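Local structure of D-glucosaminate-6-phosphate ammonia lyase (Salmonella typhimurium, 7LCE) at residues Lys13-Cys18 against Glu350-Leu355; Trp143-Ala148 against Asp173-Val178; Glu151-Leu156 against Asn182-Ile187; Phe215-Ser220 against Val255-Asn260; Ala320-Gly325 against Ala358-Ile363. The protein belongs to the pyridoxal-phosphate-dependent enzymes of the aminotransferase-like superfamily and carries that cofactor covalently bound to its chain. One frame throughout, in Å; residues are numbered along the deposited sequence.

Contact 1: residues Lys13-Cys18 against Glu350-Leu355; sequences KVINAC and EGEMAL
Helix 352-365 settles against strand 13-17 through Glu352 and Leu355, which meet Lys13 and Ile15, and a walk along 350-355 shows how the first helical turn is placed. Gly351 holds the N-cap position; its positive phi of 91° suits glycine, and its O receives weak bonds from Ala354 N and Leu355 N. Glu352 comes next and points toward the strand. Its aliphatic part runs past Ile15 in the opposite direction, with CB 3.8 Å from Ile15 CG2, and the carboxylate continues along the same branch, with OE1 3.7 Å from Ile15 CG2. The two oxygens divide their work: OE1 accepts the backbone N-H of Ala349, whereas OE2 forms a salt bridge with Lys13 NZ at 3.5 Å, weak as a hydrogen bond. Lys13 reaches that far because its chain is extended until the last torsion, where chi4 (59°) bends NZ toward the acid. Leu355, one turn on, crosses Ile15 at about a right angle and sets its CB 3.8 Å from Ile15 CD1. Its CD1 lies 4.1 Å from Lys13 CE, so the lysine's aliphatic end also touches the leucine. Beside Ile15, on the parallel partner strand 327-331, Ile327 and Ile329 touch its side chain, while Val14 faces away from the helix and packs on Val45 of the second subunit. A strand from the start of the chain paired within the C-terminal part, with the last helix packed on it, is characteristic of the small domain of fold-type I pyridoxal-phosphate enzymes.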
# COMPACT_ATOMS: atom_id res chain seq x y z
N LYS A 13 45.99 24.58 -30.70
CA LYS A 13 45.50 24.32 -32.05
C LYS A 13 45.37 22.82 -32.24
O LYS A 13 46.31 22.06 -32.00
CB LYS A 13 46.45 24.91 -33.09
CG LYS A 13 46.11 24.56 -34.52
CD LYS A 13 47.05 25.22 -35.51
CE LYS A 13 46.74 24.79 -36.93
NZ LYS A 13 45.33 25.14 -37.30
N VAL A 14 44.19 22.38 -32.69
CA VAL A 14 43.87 20.96 -32.80
C VAL A 14 43.82 20.58 -34.27
O VAL A 14 43.21 21.28 -35.08
CB VAL A 14 42.54 20.62 -32.10
CG1 VAL A 14 42.22 19.15 -32.26
CG2 VAL A 14 42.60 21.01 -30.63
N ILE A 15 44.46 19.46 -34.61
CA ILE A 15 44.38 18.87 -35.94
C ILE A 15 43.69 17.52 -35.80
O ILE A 15 44.22 16.62 -35.14
CB ILE A 15 45.77 18.71 -36.59
CG1 ILE A 15 46.48 20.05 -36.67
CG2 ILE A 15 45.64 18.09 -37.97
CD1 ILE A 15 47.82 19.98 -37.37
N ASN A 16 42.54 17.38 -36.44
CA ASN A 16 41.70 16.20 -36.29
C ASN A 16 41.96 15.26 -37.45
O ASN A 16 41.71 15.61 -38.61
CB ASN A 16 40.23 16.57 -36.22
CG ASN A 16 39.35 15.40 -35.82
OD1 ASN A 16 39.72 14.24 -35.98
ND2 ASN A 16 38.16 15.71 -35.31
N ALA A 17 42.42 14.05 -37.14
CA ALA A 17 42.62 13.01 -38.15
C ALA A 17 42.00 11.69 -37.73
O ALA A 17 42.27 10.66 -38.36
CB ALA A 17 44.11 12.82 -38.44
N CYS A 18 41.17 11.69 -36.68
CA CYS A 18 40.48 10.49 -36.23
C CYS A 18 39.06 10.39 -36.77
O CYS A 18 38.66 9.32 -37.25
CB CYS A 18 40.46 10.45 -34.69
SG CYS A 18 39.95 8.87 -33.99
N GLU A 350 43.31 22.15 -45.08
CA GLU A 350 44.42 22.40 -45.98
C GLU A 350 45.62 22.93 -45.22
O GLU A 350 45.50 23.88 -44.43
CB GLU A 350 44.00 23.37 -47.08
CG GLU A 350 43.10 22.74 -48.14
CD GLU A 350 43.76 21.57 -48.83
OE1 GLU A 350 44.98 21.63 -49.09
OE2 GLU A 350 43.06 20.57 -49.11
N GLY A 351 46.78 22.32 -45.46
CA GLY A 351 48.01 22.68 -44.80
C GLY A 351 48.29 21.91 -43.53
O GLY A 351 49.46 21.74 -43.16
N GLU A 352 47.25 21.43 -42.85
CA GLU A 352 47.45 20.67 -41.62
C GLU A 352 48.16 19.35 -41.88
O GLU A 352 48.85 18.83 -41.00
CB GLU A 352 46.11 20.45 -40.92
CG GLU A 352 45.39 21.75 -40.58
CD GLU A 352 44.16 21.55 -39.73
OE1 GLU A 352 43.51 20.49 -39.84
OE2 GLU A 352 43.83 22.47 -38.94
N MET A 353 48.01 18.78 -43.08
CA MET A 353 48.74 17.56 -43.41
C MET A 353 50.24 17.77 -43.33
O MET A 353 50.97 16.92 -42.82
CB MET A 353 48.34 17.05 -44.80
CG MET A 353 47.12 16.15 -44.79
SD MET A 353 47.50 14.58 -43.98
CE MET A 353 45.86 13.88 -43.81
N ALA A 354 50.72 18.91 -43.82
CA ALA A 354 52.15 19.20 -43.74
C ALA A 354 52.59 19.33 -42.29
O ALA A 354 53.72 18.96 -41.95
CB ALA A 354 52.47 20.48 -44.51
N LEU A 355 51.72 19.86 -41.43
CA LEU A 355 52.07 20.02 -40.02
C LEU A 355 52.23 18.66 -39.33
O LEU A 355 53.11 18.49 -38.48
CB LEU A 355 51.01 20.86 -39.32
CG LEU A 355 50.85 22.28 -39.86
CD1 LEU A 355 49.68 22.99 -39.19
CD2 LEU A 355 52.14 23.06 -39.69

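Contact 2: residues Trp143-Ala148 against Asp173-Val178; sequences WQLESA and DDFVQV
Leu145 and Phe175 form the tight centre of this helix pair, an example of a branched side chain covering an aromatic face. Leu145 CD2 stands over the middle of the Phe175 ring, 4.1 Å from the centroid and 6° off the normal, a CH-pi contact. The other branch stays above the same face, out over the rim, with CD1 4.0 Å from Phe175 CE2. Both branches reach across because CG lies opposite the backbone N (chi1 175°), which sends the isobutyl group toward helix 172-181. Val178 closes the cluster from the next turn: its CG2 is 3.8 Å from Leu145 CD2, the two side chains sliding past each other in opposite directions. Asp174 adds its backbone O, 4.0 Å from the same Leu145 CD2.

Toward solvent the packing thins. Glu146 contributes its CG, 4.0 Å from Val178 CG2, and its carboxylate makes a long, weak ion pair with Arg142.

The axes of the short segments approach to 10.7 Å at 36°; the apolar cluster lies between two roughly co-directional helices. Beneath it lies the central sheet: Leu145, Phe175 and Val178 all rest on Leu156 of strand 153-159, Leu145 also touches Val107 of strand 105-109, and Phe175 meets Tyr158 edge-to-face. Farther out, Trp143 makes a cation-pi contact with Arg90 of the third subunit.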
# COMPACT_ATOMS: atom_id res chain seq x y z
N TRP A 143 9.32 -13.17 -31.22
CA TRP A 143 8.30 -13.38 -30.20
C TRP A 143 8.64 -12.66 -28.91
O TRP A 143 7.74 -12.26 -28.16
CB TRP A 143 8.08 -14.88 -29.94
CG TRP A 143 9.23 -15.59 -29.29
CD1 TRP A 143 10.18 -16.36 -29.90
CD2 TRP A 143 9.55 -15.61 -27.89
NE1 TRP A 143 11.06 -16.85 -28.98
CE2 TRP A 143 10.70 -16.41 -27.73
CE3 TRP A 143 8.97 -15.04 -26.75
CZ2 TRP A 143 11.29 -16.64 -26.49
CZ3 TRP A 143 9.56 -15.27 -25.52
CH2 TRP A 143 10.70 -16.06 -25.40
N GLN A 144 9.93 -12.49 -28.62
CA GLN A 144 10.34 -11.67 -27.48
C GLN A 144 9.94 -10.22 -27.68
O GLN A 144 9.51 -9.55 -26.74
CB GLN A 144 11.84 -11.79 -27.25
CG GLN A 144 12.28 -13.11 -26.63
CD GLN A 144 13.78 -13.27 -26.60
OE1 GLN A 144 14.49 -12.79 -27.49
NE2 GLN A 144 14.29 -13.92 -25.56
N LEU A 145 10.07 -9.71 -28.91
CA LEU A 145 9.66 -8.34 -29.19
C LEU A 145 8.15 -8.19 -29.04
O LEU A 145 7.67 -7.17 -28.54
CB LEU A 145 10.09 -7.94 -30.60
CG LEU A 145 9.62 -6.56 -31.08
CD1 LEU A 145 10.10 -5.47 -30.15
CD2 LEU A 145 10.09 -6.30 -32.50
N GLU A 146 7.39 -9.20 -29.47
CA GLU A 146 5.94 -9.10 -29.41
C GLU A 146 5.42 -9.23 -27.99
O GLU A 146 4.39 -8.63 -27.65
CB GLU A 146 5.31 -10.16 -30.32
CG GLU A 146 5.69 -10.00 -31.78
CD GLU A 146 5.13 -11.09 -32.66
OE1 GLU A 146 4.93 -12.22 -32.16
OE2 GLU A 146 4.88 -10.82 -33.86
N SER A 147 6.11 -9.99 -27.13
CA SER A 147 5.64 -10.16 -25.76
C SER A 147 5.82 -8.89 -24.94
O SER A 147 5.09 -8.68 -23.97
CB SER A 147 6.37 -11.33 -25.09
OG SER A 147 6.14 -12.53 -25.81
N ALA A 148 6.78 -8.04 -25.31
CA ALA A 148 7.03 -6.82 -24.55
C ALA A 148 5.94 -5.77 -24.76
O ALA A 148 5.84 -4.84 -23.96
CB ALA A 148 8.39 -6.23 -24.92
N ASP A 173 12.97 -4.26 -40.29
CA ASP A 173 11.67 -4.71 -40.79
C ASP A 173 10.83 -5.30 -39.67
O ASP A 173 9.61 -5.09 -39.61
CB ASP A 173 11.86 -5.72 -41.91
CG ASP A 173 12.55 -5.13 -43.13
OD1 ASP A 173 12.25 -3.97 -43.48
OD2 ASP A 173 13.38 -5.83 -43.74
N ASP A 174 11.46 -6.05 -38.76
CA ASP A 174 10.73 -6.66 -37.66
C ASP A 174 10.08 -5.60 -36.78
O ASP A 174 8.94 -5.77 -36.33
CB ASP A 174 11.68 -7.54 -36.83
CG ASP A 174 12.09 -8.80 -37.56
OD1 ASP A 174 11.20 -9.47 -38.14
OD2 ASP A 174 13.29 -9.13 -37.55
N PHE A 175 10.78 -4.50 -36.51
CA PHE A 175 10.21 -3.44 -35.69
C PHE A 175 9.04 -2.76 -36.39
O PHE A 175 8.02 -2.47 -35.76
CB PHE A 175 11.29 -2.43 -35.31
CG PHE A 175 12.02 -2.78 -34.05
CD1 PHE A 175 13.02 -3.73 -34.06
CD2 PHE A 175 11.68 -2.18 -32.85
CE1 PHE A 175 13.69 -4.07 -32.91
CE2 PHE A 175 12.35 -2.51 -31.69
CZ PHE A 175 13.35 -3.46 -31.72
N VAL A 176 9.18 -2.48 -37.69
CA VAL A 176 8.10 -1.82 -38.43
C VAL A 176 6.83 -2.66 -38.39
O VAL A 176 5.74 -2.15 -38.13
CB VAL A 176 8.54 -1.54 -39.88
CG1 VAL A 176 7.39 -0.91 -40.66
CG2 VAL A 176 9.75 -0.63 -39.90
N GLN A 177 6.96 -3.97 -38.63
CA GLN A 177 5.79 -4.83 -38.67
C GLN A 177 5.11 -4.90 -37.31
O GLN A 177 3.87 -4.81 -37.22
CB GLN A 177 6.19 -6.23 -39.14
CG GLN A 177 6.77 -6.28 -40.54
CD GLN A 177 7.18 -7.67 -40.96
OE1 GLN A 177 6.60 -8.66 -40.52
NE2 GLN A 177 8.20 -7.76 -41.82
N VAL A 178 5.89 -5.05 -36.24
CA VAL A 178 5.31 -5.12 -34.90
C VAL A 178 4.70 -3.78 -34.51
O VAL A 178 3.62 -3.73 -33.91
CB VAL A 178 6.36 -5.59 -33.89
CG1 VAL A 178 5.80 -5.54 -32.48
CG2 VAL A 178 6.83 -6.99 -34.23

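Contact 3: residues Glu151-Leu156 against Asn182-Ile187; sequences EKTAAL and NHLPLI
Leu156 uses both of its backbone polar groups on the neighbouring strand. Its N donates to Pro185 O at 3.1 Å and 167°, and its O receives the N-H of Ile187 at 2.7 Å and 169°. The two bonds thus straddle Leu186, the residue that pairs with Leu156 in the parallel bridge. Leu186 turns its own N-H to the other side, where it bonds to Asp205 OD2, and its backbone is also tied to Met206 of the next strand. Pro185 has no N-H to place, so its carbonyl is the part of its backbone that joins the ladder here.

Strand 153-159, helix 172-181 and strand 186-189 form a beta-alpha-beta unit, and this pairing is where its two strands come together in the mixed central sheet. On the opposite margin of 151-156, Lys152 and Ala154 bond through their backbones to Glu105, and Ala155 to Val107, both of the adjacent strand region. Thr153 OG1 is engaged by Asn150 N, which leaves its methyl to the apolar side: CG2 is 3.6 Å from Leu184 CD1.

Leu184, with CG opposite the carbonyl carbon (chi1 -63°), also brings CD1 to 4.0 Å from Leu156 CD1, crossing that side chain at about a right angle. Leu186 CD1 sits 3.8 Å from Leu156 CB, on the face covered by helix 172-181. Ala155 CB meets Ile187 CD1 at 3.8 Å on the face covered by helix 73-86. Where the helix ends, Asn182 ND2 bonds back to Val178 O.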
# COMPACT_ATOMS: atom_id res chain seq x y z
N GLU A 151 -0.51 -2.74 -22.90
CA GLU A 151 -1.28 -1.50 -22.90
C GLU A 151 -0.49 -0.33 -22.32
O GLU A 151 -0.90 0.82 -22.52
CB GLU A 151 -2.58 -1.68 -22.12
CG GLU A 151 -2.41 -1.89 -20.63
CD GLU A 151 -2.04 -3.31 -20.26
OE1 GLU A 151 -1.98 -4.17 -21.17
OE2 GLU A 151 -1.80 -3.58 -19.06
N LYS A 152 0.60 -0.58 -21.62
CA LYS A 152 1.46 0.48 -21.11
C LYS A 152 2.55 0.89 -22.09
O LYS A 152 3.24 1.88 -21.84
CB LYS A 152 2.10 0.05 -19.78
CG LYS A 152 1.17 0.16 -18.58
CD LYS A 152 0.74 1.59 -18.33
CE LYS A 152 0.17 1.76 -16.92
NZ LYS A 152 -0.33 3.14 -16.66
N THR A 153 2.73 0.15 -23.18
CA THR A 153 3.77 0.46 -24.14
C THR A 153 3.43 1.74 -24.89
O THR A 153 2.29 1.93 -25.34
CB THR A 153 3.95 -0.69 -25.13
OG1 THR A 153 4.30 -1.89 -24.41
CG2 THR A 153 5.06 -0.38 -26.11
N ALA A 154 4.41 2.63 -25.03
CA ALA A 154 4.21 3.91 -25.71
C ALA A 154 4.89 4.00 -27.06
O ALA A 154 4.40 4.72 -27.93
CB ALA A 154 4.71 5.06 -24.83
N ALA A 155 6.01 3.30 -27.26
CA ALA A 155 6.73 3.36 -28.53
C ALA A 155 7.74 2.22 -28.58
O ALA A 155 8.09 1.63 -27.56
CB ALA A 155 7.44 4.70 -28.71
N LEU A 156 8.20 1.93 -29.79
CA LEU A 156 9.32 1.03 -30.03
C LEU A 156 10.52 1.84 -30.50
O LEU A 156 10.36 2.81 -31.24
CB LEU A 156 8.97 -0.03 -31.08
CG LEU A 156 8.05 -1.20 -30.69
CD1 LEU A 156 6.61 -0.74 -30.53
CD2 LEU A 156 8.15 -2.31 -31.73
N ASN A 182 0.43 -2.97 -33.73
CA ASN A 182 -0.14 -2.52 -32.46
C ASN A 182 -0.50 -1.04 -32.48
O ASN A 182 -0.86 -0.49 -31.44
CB ASN A 182 0.83 -2.80 -31.31
CG ASN A 182 0.95 -4.28 -31.00
OD1 ASN A 182 0.22 -4.81 -30.16
ND2 ASN A 182 1.88 -4.95 -31.67
N HIS A 183 -0.42 -0.39 -33.65
CA HIS A 183 -0.68 1.04 -33.79
C HIS A 183 0.13 1.84 -32.77
O HIS A 183 -0.38 2.73 -32.08
CB HIS A 183 -2.17 1.35 -33.70
CG HIS A 183 -2.95 0.88 -34.89
ND1 HIS A 183 -2.71 1.34 -36.16
CD2 HIS A 183 -3.94 -0.04 -34.99
CE1 HIS A 183 -3.54 0.74 -37.00
NE2 HIS A 183 -4.29 -0.10 -36.32
N LEU A 184 1.41 1.52 -32.69
CA LEU A 184 2.37 2.22 -31.87
C LEU A 184 3.42 2.89 -32.76
O LEU A 184 3.79 2.34 -33.81
CB LEU A 184 3.07 1.27 -30.90
CG LEU A 184 2.16 0.60 -29.87
CD1 LEU A 184 2.96 -0.36 -29.01
CD2 LEU A 184 1.47 1.65 -29.02
N PRO A 185 3.92 4.06 -32.38
CA PRO A 185 4.93 4.72 -33.20
C PRO A 185 6.28 4.04 -33.05
O PRO A 185 6.67 3.61 -31.96
CB PRO A 185 4.95 6.15 -32.65
CG PRO A 185 4.53 6.00 -31.23
CD PRO A 185 3.53 4.88 -31.22
N LEU A 186 7.00 3.94 -34.16
CA LEU A 186 8.35 3.40 -34.17
C LEU A 186 9.35 4.54 -34.25
O LEU A 186 9.28 5.38 -35.15
CB LEU A 186 8.56 2.45 -35.35
CG LEU A 186 10.00 1.98 -35.56
CD1 LEU A 186 10.51 1.26 -34.32
CD2 LEU A 186 10.14 1.10 -36.78
N ILE A 187 10.29 4.56 -33.31
CA ILE A 187 11.30 5.61 -33.22
C ILE A 187 12.64 4.99 -33.59
O ILE A 187 13.00 3.92 -33.09
CB ILE A 187 11.34 6.23 -31.81
CG1 ILE A 187 9.96 6.75 -31.43
CG2 ILE A 187 12.37 7.34 -31.74
CD1 ILE A 187 9.89 7.35 -30.05

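Contact 4: residues Phe215-Ser220 against Val255-Asn260; sequences FNAPTS and VYALEN
Phe215 lays its ring under Leu258, and tracing it outward shows how a loop segment can be keyed to a helical one, the contact between 215-220 and 255-260 being apolar. From CB, the first torsion (chi1 -44°) sets CG opposite the carbonyl carbon and swings the ring toward helix 248-262. CG meets Leu258 CD2 at 3.9 Å. At the next step CD2 of the ring lies 4.0 Å from the same methyl and CD1 slightly farther, so Leu258 CD2 sits over one face, displaced toward the CG end: 4.0 Å from the centroid and 17° off the normal. The outer end, CE1, CE2 and CZ, lies farther from Leu258. The ring also meets Tyr261 edge-to-face, beyond the segment but on the same helix.

Ala257 fills the place beside Phe215. Its CB touches Ala217 CB at 3.6 Å and lies 3.9 Å from Phe215 O, so small side chains let loop and helix approach closely.

Farther along the loop, Ser220 OG donates to Pro218 O at 2.7 Å, while Asn216 OD1 accepts from Lys20 NZ. Thr219 OG1 bonds to Glu249 OE2 of the second subunit. The loop joins antiparallel strands 206-210 and 221-225 and contains Lys213, which carries pyridoxal phosphate: the cofactor-lysine loop of fold-type I enzymes.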
# COMPACT_ATOMS: atom_id res chain seq x y z
N PHE A 215 26.54 15.82 -41.04
CA PHE A 215 26.47 16.80 -42.12
C PHE A 215 27.29 18.06 -41.82
O PHE A 215 27.10 19.08 -42.49
CB PHE A 215 25.01 17.15 -42.40
CG PHE A 215 24.11 15.95 -42.45
CD1 PHE A 215 24.16 15.08 -43.53
CD2 PHE A 215 23.24 15.68 -41.41
CE1 PHE A 215 23.34 13.97 -43.57
CE2 PHE A 215 22.42 14.57 -41.45
CZ PHE A 215 22.47 13.71 -42.53
N ASN A 216 28.20 17.99 -40.86
CA ASN A 216 29.12 19.08 -40.52
C ASN A 216 28.38 20.41 -40.40
O ASN A 216 28.69 21.40 -41.07
CB ASN A 216 30.25 19.17 -41.55
CG ASN A 216 31.25 18.05 -41.40
OD1 ASN A 216 31.08 16.97 -41.97
ND2 ASN A 216 32.30 18.29 -40.62
N ALA A 217 27.38 20.42 -39.53
CA ALA A 217 26.51 21.56 -39.30
C ALA A 217 26.79 22.17 -37.94
O ALA A 217 27.40 21.54 -37.08
CB ALA A 217 25.03 21.13 -39.37
N PRO A 218 26.38 23.42 -37.72
CA PRO A 218 26.39 23.95 -36.36
C PRO A 218 25.49 23.09 -35.47
O PRO A 218 24.62 22.37 -35.95
CB PRO A 218 25.83 25.37 -36.52
CG PRO A 218 25.11 25.35 -37.81
CD PRO A 218 25.90 24.42 -38.68
N THR A 219 25.73 23.17 -34.16
CA THR A 219 25.10 22.29 -33.19
C THR A 219 23.60 22.18 -33.41
O THR A 219 22.86 23.13 -33.15
CB THR A 219 25.38 22.78 -31.78
OG1 THR A 219 26.80 22.93 -31.62
CG2 THR A 219 24.85 21.79 -30.76
N SER A 220 23.15 21.03 -33.89
CA SER A 220 21.77 20.87 -34.32
C SER A 220 21.46 19.39 -34.47
O SER A 220 22.35 18.54 -34.49
CB SER A 220 21.51 21.60 -35.64
OG SER A 220 22.35 21.09 -36.66
N VAL A 255 19.86 23.86 -42.22
CA VAL A 255 19.28 23.81 -43.56
C VAL A 255 20.34 24.11 -44.61
O VAL A 255 20.44 23.43 -45.64
CB VAL A 255 18.08 24.77 -43.66
CG1 VAL A 255 17.51 24.75 -45.07
CG2 VAL A 255 17.03 24.39 -42.64
N TYR A 256 21.16 25.14 -44.37
CA TYR A 256 22.21 25.47 -45.33
C TYR A 256 23.32 24.43 -45.32
O TYR A 256 24.00 24.24 -46.34
CB TYR A 256 22.76 26.87 -45.06
CG TYR A 256 21.96 27.96 -45.74
CD1 TYR A 256 20.75 28.38 -45.22
CD2 TYR A 256 22.41 28.55 -46.91
CE1 TYR A 256 20.01 29.37 -45.86
CE2 TYR A 256 21.69 29.53 -47.55
CZ TYR A 256 20.48 29.94 -47.02
OH TYR A 256 19.76 30.92 -47.65
N ALA A 257 23.52 23.75 -44.20
CA ALA A 257 24.49 22.66 -44.17
C ALA A 257 23.98 21.45 -44.94
O ALA A 257 24.77 20.71 -45.54
CB ALA A 257 24.82 22.27 -42.73
N LEU A 258 22.66 21.22 -44.92
CA LEU A 258 22.09 20.12 -45.69
C LEU A 258 22.23 20.36 -47.19
O LEU A 258 22.53 19.43 -47.95
CB LEU A 258 20.62 19.92 -45.32
CG LEU A 258 20.38 19.23 -43.97
CD1 LEU A 258 18.89 19.07 -43.73
CD2 LEU A 258 21.08 17.89 -43.93
N GLU A 259 22.01 21.60 -47.64
CA GLU A 259 22.20 21.90 -49.06
C GLU A 259 23.66 21.83 -49.45
O GLU A 259 23.99 21.39 -50.56
CB GLU A 259 21.61 23.28 -49.39
CG GLU A 259 21.65 23.62 -50.88
CD GLU A 259 20.83 22.65 -51.72
OE1 GLU A 259 19.78 22.18 -51.24
OE2 GLU A 259 21.24 22.36 -52.87
N ASN A 260 24.56 22.25 -48.56
CA ASN A 260 25.99 22.14 -48.84
C ASN A 260 26.43 20.69 -48.91
O ASN A 260 27.40 20.36 -49.61
CB ASN A 260 26.79 22.89 -47.77
CG ASN A 260 28.23 23.12 -48.18
OD1 ASN A 260 29.11 22.31 -47.90
ND2 ASN A 260 28.48 24.25 -48.84

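Contact 5: residues Ala320-Gly325 against Ala358-Ile363; sequences AQLRGG and ARLREI
Gln321 O draws in two donors, both weakly: Arg359 NH2 at 3.0 Å, with a bent angle of 126° at the hydrogen, and, from within its own helix, Gly325 N at 3.2 Å. A carbonyl in the last turn of a helix is a natural acceptor for a cation, and Arg359 reaches it. Its CG stands trans to the backbone N, and a bend at chi2 (74°) turns the rest of the chain so that the guanidinium comes alongside the end of helix 315-324. Gly325 has no side chain there, which allows its CA to lie 3.8 Å from Arg359 NH2. The other terminal nitrogen, NH1, forms a salt bridge with Glu362 OE1 at 3.4 Å, and Ile363 CG1 packs against one face of the guanidinium near its rim; these neighbours on its own helix probably limit how the group can rotate.

Apolar contacts fill in beside the charged group. Leu322 CD2 lies 3.8 Å from Arg359 CG and 3.9 Å from Leu360 CD2. Gln321 presents its CB to Ile363 CD1 at 3.7 Å, while its amide oxygen rests against the other branch, CG2, of the same isoleucine.

The axes of the short segments approach to 10.3 Å and cross at 119°. Leu322 and Leu360 both touch Phe341 of strand 340-343, and Leu322 and Arg359 both touch Ile329 of strand 327-331, so the two crossed helices converge over strands belonging to separate sheets.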
# COMPACT_ATOMS: atom_id res chain seq x y z
N ALA A 320 50.69 9.26 -28.60
CA ALA A 320 50.60 10.12 -27.42
C ALA A 320 51.34 11.43 -27.64
O ALA A 320 50.84 12.50 -27.25
CB ALA A 320 51.15 9.39 -26.20
N GLN A 321 52.52 11.39 -28.25
CA GLN A 321 53.26 12.62 -28.51
C GLN A 321 52.60 13.46 -29.59
O GLN A 321 52.83 14.68 -29.64
CB GLN A 321 54.70 12.30 -28.89
CG GLN A 321 55.50 11.72 -27.73
CD GLN A 321 56.99 11.65 -28.02
OE1 GLN A 321 57.49 12.31 -28.93
NE2 GLN A 321 57.70 10.85 -27.24
N LEU A 322 51.79 12.86 -30.47
CA LEU A 322 51.02 13.65 -31.42
C LEU A 322 49.95 14.48 -30.71
O LEU A 322 49.77 15.66 -31.03
CB LEU A 322 50.38 12.73 -32.46
CG LEU A 322 51.34 12.16 -33.50
CD1 LEU A 322 50.65 11.09 -34.33
CD2 LEU A 322 51.86 13.28 -34.39
N ARG A 323 49.24 13.88 -29.75
CA ARG A 323 48.22 14.62 -29.02
C ARG A 323 48.84 15.60 -28.03
O ARG A 323 48.39 16.74 -27.92
CB ARG A 323 47.30 13.66 -28.28
CG ARG A 323 46.47 12.75 -29.17
CD ARG A 323 45.63 11.82 -28.32
NE ARG A 323 46.46 11.02 -27.43
CZ ARG A 323 45.99 10.17 -26.52
NH1 ARG A 323 44.69 9.99 -26.36
NH2 ARG A 323 46.85 9.50 -25.76
N GLY A 324 49.87 15.17 -27.29
CA GLY A 324 50.43 15.98 -26.23
C GLY A 324 51.23 17.18 -26.70
O GLY A 324 51.46 18.10 -25.91
N GLY A 325 51.66 17.19 -27.96
CA GLY A 325 52.48 18.27 -28.47
C GLY A 325 51.76 19.61 -28.42
O GLY A 325 50.57 19.72 -28.14
N ALA A 358 55.56 17.25 -40.10
CA ALA A 358 56.60 17.97 -39.36
C ALA A 358 56.67 17.50 -37.91
O ALA A 358 57.76 17.30 -37.37
CB ALA A 358 56.34 19.47 -39.43
N ARG A 359 55.51 17.33 -37.26
CA ARG A 359 55.52 16.83 -35.89
C ARG A 359 56.05 15.40 -35.83
O ARG A 359 56.77 15.04 -34.90
CB ARG A 359 54.11 16.90 -35.29
CG ARG A 359 54.02 16.39 -33.86
CD ARG A 359 54.63 17.40 -32.89
NE ARG A 359 54.59 16.95 -31.51
CZ ARG A 359 55.64 16.54 -30.82
NH1 ARG A 359 56.85 16.53 -31.36
NH2 ARG A 359 55.48 16.13 -29.57
N LEU A 360 55.70 14.58 -36.83
CA LEU A 360 56.25 13.23 -36.89
C LEU A 360 57.76 13.27 -37.07
O LEU A 360 58.48 12.47 -36.47
CB LEU A 360 55.59 12.44 -38.02
CG LEU A 360 54.16 11.95 -37.81
CD1 LEU A 360 53.64 11.29 -39.07
CD2 LEU A 360 54.10 11.00 -36.62
N ARG A 361 58.24 14.19 -37.89
CA ARG A 361 59.68 14.33 -38.07
C ARG A 361 60.35 14.81 -36.79
O ARG A 361 61.42 14.32 -36.42
CB ARG A 361 59.97 15.30 -39.22
CG ARG A 361 61.40 15.25 -39.74
CD ARG A 361 61.58 16.15 -40.95
NE ARG A 361 60.72 15.78 -42.07
CZ ARG A 361 59.69 16.49 -42.49
NH1 ARG A 361 59.33 17.61 -41.88
NH2 ARG A 361 58.99 16.08 -43.55
N GLU A 362 59.72 15.77 -36.09
CA GLU A 362 60.27 16.25 -34.83
C GLU A 362 60.30 15.15 -33.77
O GLU A 362 61.27 15.04 -33.01
CB GLU A 362 59.47 17.45 -34.32
CG GLU A 362 60.03 18.08 -33.06
CD GLU A 362 59.19 19.24 -32.55
OE1 GLU A 362 58.00 19.32 -32.93
OE2 GLU A 362 59.72 20.06 -31.78
N ILE A 363 59.25 14.33 -33.71
CA ILE A 363 59.23 13.22 -32.76
C ILE A 363 60.35 12.25 -33.06
O ILE A 363 60.97 11.68 -32.15
CB ILE A 363 57.85 12.53 -32.79
CG1 ILE A 363 56.78 13.42 -32.17
CG2 ILE A 363 57.90 11.19 -32.06
CD1 ILE A 363 55.37 12.95 -32.43

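In the fold
The five contacts fall into three regions. Contacts 2 and 3, centres 10 Å apart, share the beta-alpha-beta unit of strand 153-159, helix 172-181 and strand 186-189 and touch directly. Contacts 1 and 5, 12 Å apart, both use helix 352-365 on the other side of the chain's centre, about 46 to 52 Å from that pair. Contact 4 lies in between, 22 Å from contact 1, and like it touches the second subunit. Along the chain, the segments of contacts 2 and 3 alternate, contact 4 follows them, and all three fall between the segments of contact 1, which alternate with those of contact 5. Contact 1 thus brings the chain's beginning to its last helix.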